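Side-chain contacts in glucose-6-phosphate 1-dehydrogenase (Kluyveromyces lactis, PDB 7E6I), which catalyses the oxidation of glucose 6-phosphate by NADP+ to 6-phosphogluconolactone, the first and rate-limiting step of the oxidative pentose phosphate pathway: residues Cys133-Leu136 and Lys137-Leu140; Pro258-Asp262 and Pro263-Arg267. One frame throughout, in Å; residues are numbered along the deposited sequence.

Contact 1 (Cys133-Leu136 and Lys137-Leu140)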
loop_
_atom_site.group_PDB
_atom_site.type_symbol
_atom_site.label_atom_id
_atom_site.label_comp_id
_atom_site.label_asym_id
_atom_site.label_seq_id
_atom_site.Cartn_x
_atom_site.Cartn_y
_atom_site.Cartn_z
ATOM N N CYS A 133 -5.777 -21.945 2.926
ATOM C CA CYS A 133 -4.655 -22.343 2.081
ATOM C C CYS A 133 -4.403 -23.843 2.181
ATOM O O CYS A 133 -4.238 -24.519 1.160
ATOM C CB CYS A 133 -3.407 -21.541 2.448
ATOM S SG CYS A 133 -3.444 -19.850 1.765
ATOM N N SER A 134 -4.381 -24.380 3.408
ATOM C CA SER A 134 -4.340 -25.828 3.591
ATOM C C SER A 134 -5.414 -26.516 2.766
ATOM O O SER A 134 -5.124 -27.420 1.970
ATOM C CB SER A 134 -4.517 -26.191 5.068
ATOM O OG SER A 134 -3.472 -25.653 5.848
ATOM N N LYS A 135 -6.663 -26.087 2.927
ATOM C CA LYS A 135 -7.765 -26.761 2.253
ATOM C C LYS A 135 -7.616 -26.702 0.735
ATOM O O LYS A 135 -7.786 -27.715 0.047
ATOM C CB LYS A 135 -9.085 -26.149 2.698
ATOM C CG LYS A 135 -9.409 -26.382 4.158
ATOM C CD LYS A 135 -9.738 -27.831 4.422
ATOM C CE LYS A 135 -9.428 -28.193 5.862
ATOM N NZ LYS A 135 -8.937 -29.587 6.000
ATOM N N LEU A 136 -7.303 -25.522 0.189
ATOM C CA LEU A 136 -7.064 -25.417 -1.249
ATOM C C LEU A 136 -5.954 -26.359 -1.699
ATOM O O LEU A 136 -6.053 -26.993 -2.756
ATOM C CB LEU A 136 -6.709 -23.982 -1.627
ATOM C CG LEU A 136 -7.799 -22.926 -1.566
ATOM C CD1 LEU A 136 -7.157 -21.548 -1.755
ATOM C CD2 LEU A 136 -8.850 -23.200 -2.619
ATOM N N LYS A 137 -4.889 -26.459 -0.909
ATOM C CA LYS A 137 -3.780 -27.331 -1.273
ATOM C C LYS A 137 -4.141 -28.807 -1.112
ATOM O O LYS A 137 -3.702 -29.635 -1.913
ATOM C CB LYS A 137 -2.552 -26.964 -0.438
ATOM C CG LYS A 137 -1.270 -27.652 -0.844
ATOM C CD LYS A 137 -0.857 -27.359 -2.292
ATOM C CE LYS A 137 0.561 -27.875 -2.556
ATOM N NZ LYS A 137 1.069 -27.501 -3.908
ATOM N N GLU A 138 -4.932 -29.158 -0.093
ATOM C CA GLU A 138 -5.326 -30.553 0.103
ATOM C C GLU A 138 -6.387 -31.005 -0.894
ATOM O O GLU A 138 -6.404 -32.180 -1.275
ATOM C CB GLU A 138 -5.854 -30.783 1.530
ATOM C CG GLU A 138 -4.939 -30.306 2.688
ATOM C CD GLU A 138 -5.705 -29.986 4.004
ATOM O OE1 GLU A 138 -5.244 -30.391 5.101
ATOM O OE2 GLU A 138 -6.767 -29.320 3.949
ATOM N N ASN A 139 -7.271 -30.103 -1.330
ATOM C CA ASN A 139 -8.468 -30.493 -2.066
ATOM C C ASN A 139 -8.567 -29.922 -3.472
ATOM O O ASN A 139 -9.101 -30.599 -4.348
ATOM C CB ASN A 139 -9.727 -30.077 -1.289
ATOM C CG ASN A 139 -9.838 -30.768 0.059
ATOM O OD1 ASN A 139 -10.358 -31.878 0.162
ATOM N ND2 ASN A 139 -9.341 -30.115 1.102
ATOM N N LEU A 140 -8.073 -28.711 -3.718
ATOM C CA LEU A 140 -8.359 -27.987 -4.956
ATOM C C LEU A 140 -7.078 -27.490 -5.614
ATOM O O LEU A 140 -6.962 -26.324 -5.991
ATOM C CB LEU A 140 -9.288 -26.817 -4.667
ATOM C CG LEU A 140 -10.391 -26.430 -5.647
ATOM C CD1 LEU A 140 -11.246 -25.348 -5.005
ATOM C CD2 LEU A 140 -9.852 -25.973 -6.993
#
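K135 and N139 meet at the C-terminal end of helix 126-139, the crossover helix of a beta-alpha-beta unit in the Rossmann-type NAD-binding domain. The carbonyl O of K135 accepts twice from N139: its backbone N at 2.8 Å, and, at 3.0 Å, the side-chain ND2, with the oxygen close to the plane of the amide. With CG beside its own backbone N (chi1 -62°), N139 folds its carboxamide back toward the turn before. Asparagine suits this last turn, because its short amide can supply an extra donor to a carbonyl of the turn before. ND2 also donates to D94.

The ammonium of K135 serves two carboxylates. One is E138, whose OE2 receives NZ at 3.0 Å on its syn side; the other, and the stronger partner, is D94. Bends at chi2 and chi4 carry the lysine chain across that of E138, and CD of K135 passes 3.4 Å from OE2 of E138. The backbone N atoms of K137 and E138 are taken by the carbonyl oxygens of C133 and S134, while S134 OG turns back to the carbonyl of I130, a common way for a helical serine to satisfy its hydroxyl.

On the inner side, C133 and L136 face L122 and F120 of strand 117-122, where cysteine and leucine present apolar surface to the sheet. L140, the first residue to leave helical angles, still gives its N to L136 O at 2.8 Å, and its CD1 lies 4.0 Å from CD2 of L136.

Contact 2 (Pro258-Asp262 and Pro263-Arg267)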
loop_
_atom_site.group_PDB
_atom_site.type_symbol
_atom_site.label_atom_id
_atom_site.label_comp_id
_atom_site.label_asym_id
_atom_site.label_seq_id
_atom_site.Cartn_x
_atom_site.Cartn_y
_atom_site.Cartn_z
ATOM N N PRO A 258 16.664 -1.940 -11.199
ATOM C CA PRO A 258 16.611 -3.371 -11.528
ATOM C C PRO A 258 17.424 -3.642 -12.786
ATOM O O PRO A 258 17.352 -2.899 -13.769
ATOM C CB PRO A 258 15.114 -3.652 -11.723
ATOM C CG PRO A 258 14.371 -2.397 -11.332
ATOM C CD PRO A 258 15.345 -1.282 -11.150
ATOM N N VAL A 259 18.252 -4.687 -12.741
ATOM C CA VAL A 259 19.172 -4.879 -13.859
ATOM C C VAL A 259 18.555 -5.720 -14.964
ATOM O O VAL A 259 19.067 -5.710 -16.089
ATOM C CB VAL A 259 20.540 -5.435 -13.387
ATOM C CG1 VAL A 259 20.623 -5.471 -11.864
ATOM C CG2 VAL A 259 20.822 -6.784 -13.969
ATOM N N SER A 260 17.433 -6.385 -14.712
ATOM C CA SER A 260 16.750 -7.119 -15.765
ATOM C C SER A 260 15.301 -6.656 -15.809
ATOM O O SER A 260 14.889 -5.802 -15.023
ATOM C CB SER A 260 16.858 -8.633 -15.546
ATOM O OG SER A 260 15.648 -9.161 -15.050
ATOM N N PHE A 261 14.518 -7.215 -16.737
ATOM C CA PHE A 261 13.095 -6.896 -16.843
ATOM C C PHE A 261 12.213 -7.889 -16.113
ATOM O O PHE A 261 10.995 -7.703 -16.081
ATOM C CB PHE A 261 12.655 -6.793 -18.312
ATOM C CG PHE A 261 13.153 -5.548 -18.994
ATOM C CD1 PHE A 261 14.407 -5.521 -19.592
ATOM C CD2 PHE A 261 12.394 -4.386 -18.996
ATOM C CE1 PHE A 261 14.886 -4.366 -20.199
ATOM C CE2 PHE A 261 12.871 -3.214 -19.602
ATOM C CZ PHE A 261 14.115 -3.208 -20.202
ATOM N N ASP A 262 12.795 -8.909 -15.508
ATOM C CA ASP A 262 12.036 -9.815 -14.662
ATOM C C ASP A 262 11.419 -9.052 -13.491
ATOM O O ASP A 262 12.102 -8.238 -12.855
ATOM C CB ASP A 262 12.960 -10.913 -14.150
ATOM C CG ASP A 262 12.211 -12.097 -13.601
ATOM O OD1 ASP A 262 11.197 -11.916 -12.889
ATOM O OD2 ASP A 262 12.649 -13.228 -13.883
ATOM N N PRO A 263 10.142 -9.262 -13.190
ATOM C CA PRO A 263 9.574 -8.668 -11.975
ATOM C C PRO A 263 10.384 -8.956 -10.729
ATOM O O PRO A 263 10.482 -8.096 -9.839
ATOM C CB PRO A 263 8.186 -9.309 -11.909
ATOM C CG PRO A 263 7.836 -9.488 -13.335
ATOM C CD PRO A 263 9.115 -9.943 -13.991
ATOM N N GLU A 264 10.989 -10.136 -10.641
ATOM C CA GLU A 264 11.807 -10.430 -9.477
ATOM C C GLU A 264 13.059 -9.568 -9.413
ATOM O O GLU A 264 13.704 -9.518 -8.364
ATOM C CB GLU A 264 12.202 -11.909 -9.460
ATOM C CG GLU A 264 11.046 -12.886 -9.366
ATOM C CD GLU A 264 10.130 -12.638 -8.165
ATOM O OE1 GLU A 264 10.535 -11.940 -7.194
ATOM O OE2 GLU A 264 8.999 -13.169 -8.188
ATOM N N SER A 265 13.448 -8.914 -10.506
ATOM C CA SER A 265 14.551 -7.974 -10.393
ATOM C C SER A 265 14.122 -6.713 -9.662
ATOM O O SER A 265 14.923 -6.133 -8.926
ATOM C CB SER A 265 15.130 -7.638 -11.762
ATOM O OG SER A 265 15.994 -8.681 -12.183
ATOM N N VAL A 266 12.873 -6.280 -9.843
ATOM C CA VAL A 266 12.341 -5.197 -9.018
ATOM C C VAL A 266 12.381 -5.600 -7.559
ATOM O O VAL A 266 12.835 -4.849 -6.686
ATOM C CB VAL A 266 10.907 -4.841 -9.447
ATOM C CG1 VAL A 266 10.344 -3.833 -8.506
ATOM C CG2 VAL A 266 10.892 -4.290 -10.857
ATOM N N ARG A 267 11.918 -6.807 -7.274
ATOM C CA ARG A 267 11.810 -7.228 -5.892
ATOM C C ARG A 267 13.190 -7.442 -5.271
ATOM O O ARG A 267 13.412 -7.067 -4.118
ATOM C CB ARG A 267 10.920 -8.462 -5.825
ATOM C CG ARG A 267 9.527 -8.095 -5.372
ATOM C CD ARG A 267 8.386 -8.807 -6.043
ATOM N NE ARG A 267 8.461 -10.258 -5.984
ATOM C CZ ARG A 267 7.548 -11.053 -5.420
ATOM N NH1 ARG A 267 6.479 -10.557 -4.805
ATOM N NH2 ARG A 267 7.716 -12.368 -5.470
#
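A capped helix start, preceded by an ST turn, leads into helix 263-276 in the C-terminal domain. D262 is the N-cap: its OD1 accepts the backbone N of E264 at 2.9 Å, a fairly straight bond (163°) that reaches the oxygen from above the carboxylate plane. With CG anti to its backbone N (chi1 -164°), the carboxylate turns forward over the first turn, where a negative charge probably suits the helix dipole. Proline suits the place after the cap, P263, where no backbone N-H is called on for helical bonding. The carbonyl O of D262 takes S265 N at 2.8 Å.

S260 OG makes two bonds: it accepts from D262 N at 2.9 Å, closing the ST turn, and shares a hydrogen bond with S265 OG, also 2.9 Å away. An alanine here would lose both, and would probably leave D262 N and the hydroxyl of S265 without these mates and the loop less firmly tied to the helix. At the start of the loop segment, P258 CG packs beside V266 CG2 at 4.0 Å, a small apolar patch between loop and helix.

E264 and R267 form a salt bridge, with NE of R267 pointing at OE1 of E264 at 2.9 Å in the guanidinium plane. OE1 also pairs with R432, its stronger partner, and R267 NH1 reaches F430 O. The helix start is thereby tied to the segment leading into helix 433-451, while its loop runs back to helix 236-254.

How the contacts relate
Contact 1 closes a helix and contact 2 opens one, in different domains: the first in the NAD-binding domain, the second in the C-terminal domain, with centres about 31 Å apart and no touch between them. Contact 1 is partly buried, its leucines and cysteine turned to the parallel sheet and its K135 and N139 to D94 and helix 94-110. Contact 2 is a surface contact whose touching residues include none that are buried. The chemistry follows the helix ends: in 133-140 a side-chain amide adds a donor to a carbonyl near the C-terminal end of its helix, whereas in 258-267 a carboxylate accepts from an amide at the N-terminal end of the other. Each also has a salt bridge between residues three apart, with further charged partners outside.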